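Local coordinates for protein folylpolyglutamate synthase/dihydrofolate synthase (Thermotoga maritima, PDB 1O5Z) that probably adds L-glutamate to dihydropteroate and to tetrahydrofolate polyglutamates at the expense of ATP, as a magnesium-dependent ligase of folate biosynthesis, at residues 41-52 / 134-145. Numbering follows the deposited sequence.
Sequences LLSKLGNPHLEY and EVVTAMAFLYFA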
# COMPACT_ATOMS: atom_id res chain seq x y z
N LEU A 41 17.45 -18.09 0.93
CA LEU A 41 17.99 -16.89 1.58
C LEU A 41 17.66 -16.86 3.07
O LEU A 41 18.56 -16.76 3.90
CB LEU A 41 17.44 -15.63 0.91
CG LEU A 41 17.79 -14.24 1.43
CD1 LEU A 41 19.30 -14.10 1.58
CD2 LEU A 41 17.25 -13.17 0.50
N LEU A 42 16.39 -17.02 3.40
CA LEU A 42 15.97 -17.03 4.78
C LEU A 42 16.63 -18.15 5.61
O LEU A 42 17.01 -17.94 6.76
CB LEU A 42 14.44 -17.11 4.85
CG LEU A 42 13.70 -15.82 4.45
CD1 LEU A 42 12.20 -16.05 4.35
CD2 LEU A 42 13.96 -14.77 5.48
N SER A 43 16.75 -19.34 5.02
CA SER A 43 17.41 -20.43 5.68
C SER A 43 18.84 -20.08 6.07
O SER A 43 19.27 -20.41 7.13
CB SER A 43 17.48 -21.62 4.76
OG SER A 43 18.08 -22.71 5.41
N LYS A 44 19.56 -19.45 5.16
CA LYS A 44 20.94 -19.07 5.40
C LYS A 44 21.01 -17.94 6.44
O LYS A 44 22.03 -17.79 7.08
CB LYS A 44 21.61 -18.65 4.07
CG LYS A 44 21.77 -19.82 3.07
CD LYS A 44 23.08 -19.69 2.26
CE LYS A 44 23.50 -20.98 1.59
NZ LYS A 44 24.47 -21.89 2.35
N LEU A 45 19.92 -17.18 6.62
CA LEU A 45 19.84 -16.15 7.65
C LEU A 45 19.29 -16.66 8.97
O LEU A 45 19.07 -15.88 9.89
CB LEU A 45 18.97 -14.97 7.17
CG LEU A 45 19.51 -14.25 5.92
CD1 LEU A 45 18.47 -13.29 5.35
CD2 LEU A 45 20.83 -13.51 6.16
N GLY A 46 19.04 -17.96 9.09
CA GLY A 46 18.52 -18.54 10.33
C GLY A 46 17.00 -18.57 10.44
O GLY A 46 16.46 -18.73 11.52
N ASN A 47 16.31 -18.45 9.31
CA ASN A 47 14.87 -18.50 9.28
C ASN A 47 14.28 -17.49 10.26
O ASN A 47 13.49 -17.83 11.15
CB ASN A 47 14.37 -19.94 9.55
CG ASN A 47 14.73 -20.92 8.44
OD1 ASN A 47 14.53 -20.64 7.29
ND2 ASN A 47 15.25 -22.05 8.79
N PRO A 48 14.64 -16.22 10.06
CA PRO A 48 14.19 -15.15 10.95
C PRO A 48 12.67 -14.96 10.92
O PRO A 48 12.07 -14.50 11.90
CB PRO A 48 14.91 -13.92 10.41
CG PRO A 48 15.21 -14.26 8.92
CD PRO A 48 15.48 -15.71 8.96
N HIS A 49 12.07 -15.34 9.80
CA HIS A 49 10.62 -15.30 9.61
C HIS A 49 9.81 -16.20 10.54
O HIS A 49 8.62 -16.00 10.73
CB HIS A 49 10.30 -15.59 8.14
CG HIS A 49 10.78 -16.92 7.67
ND1 HIS A 49 9.92 -17.90 7.22
CD2 HIS A 49 12.02 -17.45 7.63
CE1 HIS A 49 10.62 -18.98 6.94
NE2 HIS A 49 11.90 -18.73 7.19
N LEU A 50 10.47 -17.17 11.17
CA LEU A 50 9.83 -18.14 12.05
C LEU A 50 9.95 -17.76 13.53
O LEU A 50 9.61 -18.52 14.43
CB LEU A 50 10.51 -19.49 11.84
CG LEU A 50 10.50 -20.00 10.41
CD1 LEU A 50 11.30 -21.34 10.33
CD2 LEU A 50 9.06 -20.13 9.99
N GLU A 51 10.39 -16.55 13.75
CA GLU A 51 10.82 -16.09 15.06
C GLU A 51 9.72 -15.31 15.75
O GLU A 51 9.96 -14.82 16.83
CB GLU A 51 12.02 -15.17 14.85
CG GLU A 51 13.11 -15.34 15.83
CD GLU A 51 14.03 -16.43 15.40
OE1 GLU A 51 14.85 -16.13 14.48
OE2 GLU A 51 13.90 -17.56 15.96
N TYR A 52 8.54 -15.15 15.13
CA TYR A 52 7.47 -14.33 15.67
C TYR A 52 6.18 -14.71 14.95
O TYR A 52 6.20 -15.26 13.89
CB TYR A 52 7.75 -12.82 15.47
CG TYR A 52 8.47 -12.50 14.15
CD1 TYR A 52 7.78 -12.47 12.93
CD2 TYR A 52 9.84 -12.32 14.12
CE1 TYR A 52 8.46 -12.27 11.73
CE2 TYR A 52 10.52 -12.08 12.92
CZ TYR A 52 9.83 -12.10 11.75
OH TYR A 52 10.46 -11.84 10.61
N GLU A 134 12.66 -10.28 -3.15
CA GLU A 134 13.14 -11.32 -2.27
C GLU A 134 14.10 -10.76 -1.26
O GLU A 134 13.99 -11.04 -0.07
CB GLU A 134 13.76 -12.44 -3.09
CG GLU A 134 12.64 -13.21 -3.81
CD GLU A 134 13.10 -14.20 -4.84
OE1 GLU A 134 14.34 -14.27 -5.15
OE2 GLU A 134 12.19 -14.88 -5.35
N VAL A 135 15.05 -9.96 -1.72
CA VAL A 135 16.05 -9.41 -0.80
C VAL A 135 15.39 -8.49 0.26
O VAL A 135 15.64 -8.59 1.44
CB VAL A 135 17.14 -8.66 -1.55
CG1 VAL A 135 18.08 -7.97 -0.55
CG2 VAL A 135 17.93 -9.63 -2.35
N VAL A 136 14.52 -7.59 -0.21
CA VAL A 136 13.89 -6.63 0.68
C VAL A 136 13.02 -7.37 1.72
O VAL A 136 12.98 -7.03 2.90
CB VAL A 136 13.06 -5.60 -0.11
CG1 VAL A 136 12.35 -4.63 0.86
CG2 VAL A 136 13.93 -4.87 -1.03
N THR A 137 12.31 -8.38 1.25
CA THR A 137 11.46 -9.15 2.14
C THR A 137 12.28 -9.83 3.21
O THR A 137 11.90 -9.85 4.36
CB THR A 137 10.65 -10.19 1.33
OG1 THR A 137 9.82 -9.50 0.38
CG2 THR A 137 9.69 -10.94 2.24
N ALA A 138 13.40 -10.41 2.82
CA ALA A 138 14.27 -11.08 3.76
C ALA A 138 14.87 -10.07 4.74
O ALA A 138 15.09 -10.38 5.94
CB ALA A 138 15.35 -11.85 3.01
N MET A 139 15.19 -8.88 4.22
CA MET A 139 15.62 -7.79 5.06
C MET A 139 14.58 -7.46 6.13
O MET A 139 14.91 -7.31 7.27
CB MET A 139 15.82 -6.54 4.24
CG MET A 139 17.07 -6.53 3.39
SD MET A 139 17.29 -4.89 2.54
CE MET A 139 16.72 -3.76 3.88
N ALA A 140 13.32 -7.34 5.73
CA ALA A 140 12.27 -7.10 6.70
C ALA A 140 12.21 -8.21 7.71
O ALA A 140 12.21 -7.96 8.89
CB ALA A 140 10.97 -6.95 6.01
N PHE A 141 12.19 -9.46 7.25
CA PHE A 141 12.11 -10.61 8.17
C PHE A 141 13.24 -10.62 9.17
O PHE A 141 13.04 -10.91 10.34
CB PHE A 141 12.12 -11.93 7.43
CG PHE A 141 10.81 -12.30 6.81
CD1 PHE A 141 10.78 -12.77 5.50
CD2 PHE A 141 9.63 -12.26 7.54
CE1 PHE A 141 9.54 -13.13 4.88
CE2 PHE A 141 8.42 -12.65 6.94
CZ PHE A 141 8.39 -13.10 5.60
N LEU A 142 14.43 -10.34 8.69
CA LEU A 142 15.62 -10.32 9.54
C LEU A 142 15.52 -9.17 10.55
O LEU A 142 15.80 -9.32 11.73
CB LEU A 142 16.86 -10.13 8.64
CG LEU A 142 18.19 -10.25 9.34
CD1 LEU A 142 18.22 -11.49 10.14
CD2 LEU A 142 19.37 -10.18 8.35
N TYR A 143 15.09 -8.01 10.07
CA TYR A 143 14.96 -6.84 10.91
C TYR A 143 13.96 -7.11 12.05
O TYR A 143 14.23 -6.83 13.20
CB TYR A 143 14.51 -5.68 10.04
CG TYR A 143 14.20 -4.42 10.75
CD1 TYR A 143 15.21 -3.60 11.21
CD2 TYR A 143 12.88 -3.98 10.88
CE1 TYR A 143 14.93 -2.41 11.82
CE2 TYR A 143 12.59 -2.79 11.47
CZ TYR A 143 13.62 -1.99 11.92
OH TYR A 143 13.36 -0.80 12.52
N PHE A 144 12.80 -7.67 11.71
CA PHE A 144 11.82 -8.03 12.68
C PHE A 144 12.37 -8.96 13.70
O PHE A 144 12.02 -8.85 14.85
CB PHE A 144 10.59 -8.66 12.01
CG PHE A 144 9.93 -7.78 11.01
CD1 PHE A 144 9.98 -6.39 11.11
CD2 PHE A 144 9.23 -8.34 9.95
CE1 PHE A 144 9.37 -5.57 10.17
CE2 PHE A 144 8.61 -7.53 9.01
CZ PHE A 144 8.68 -6.11 9.14
N ALA A 145 13.19 -9.91 13.27
CA ALA A 145 13.88 -10.80 14.20
C ALA A 145 14.91 -10.04 15.08
O ALA A 145 14.92 -10.17 16.31
CB ALA A 145 14.58 -11.95 13.44
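Tyr52 OH donates to the carbonyl O of Phe141 at 2.8 Å, the one hydrogen bond between 41-52 and 134-145. The donor lies in the carbonyl plane on a lone pair, with a C=O...OH angle of 109°, and the acceptor sits at the edge of the tyrosine ring. Because Ala145 N also binds this oxygen, within the helix, the phenol supplements the helical bond and does not displace it. Tyr52 CZ lies 3.5 Å from Phe144 CB. Replacing Tyr52 by phenylalanine would probably leave Phe141 O with its helical donor alone and the ring less fixed beside Phe144 CB.

Aromatic contacts centre on Phe141. His49 CB stands over one face of its ring, 3.5 Å from the centroid and 16° off the normal, a CH-pi contact. The imidazole turns an edge toward the same ring, the planes steeply inclined; chi1 of 60°, placing CG between backbone N and carbonyl carbon, leads it away from the helix. Inside 41-52, NE2 makes a long but nearly straight bond to Asn47 OD1, in the imidazole plane.

Among apolar contacts, Leu42 crosses Phe141 at about a right angle. Ala138 CB receives Leu41 CD2 at 3.4 Å, tighter than usual for two carbons; Leu45 CD2 meets Leu142 CD2 at 4.2 Å, and Pro48 CB rests 3.6 Å from Ala145 CB. A Schellman motif at Gly46 ends helix 36-44.

The contact thus packs that helix end and the connection into strand 53-58, within a largely parallel sheet, against helix 132-146 of the Mur ligase middle domain (P-loop NTPase clan). Phe141 and Phe144 also reach strand 151-155, and Leu45 and Leu142 touch helix 105-122.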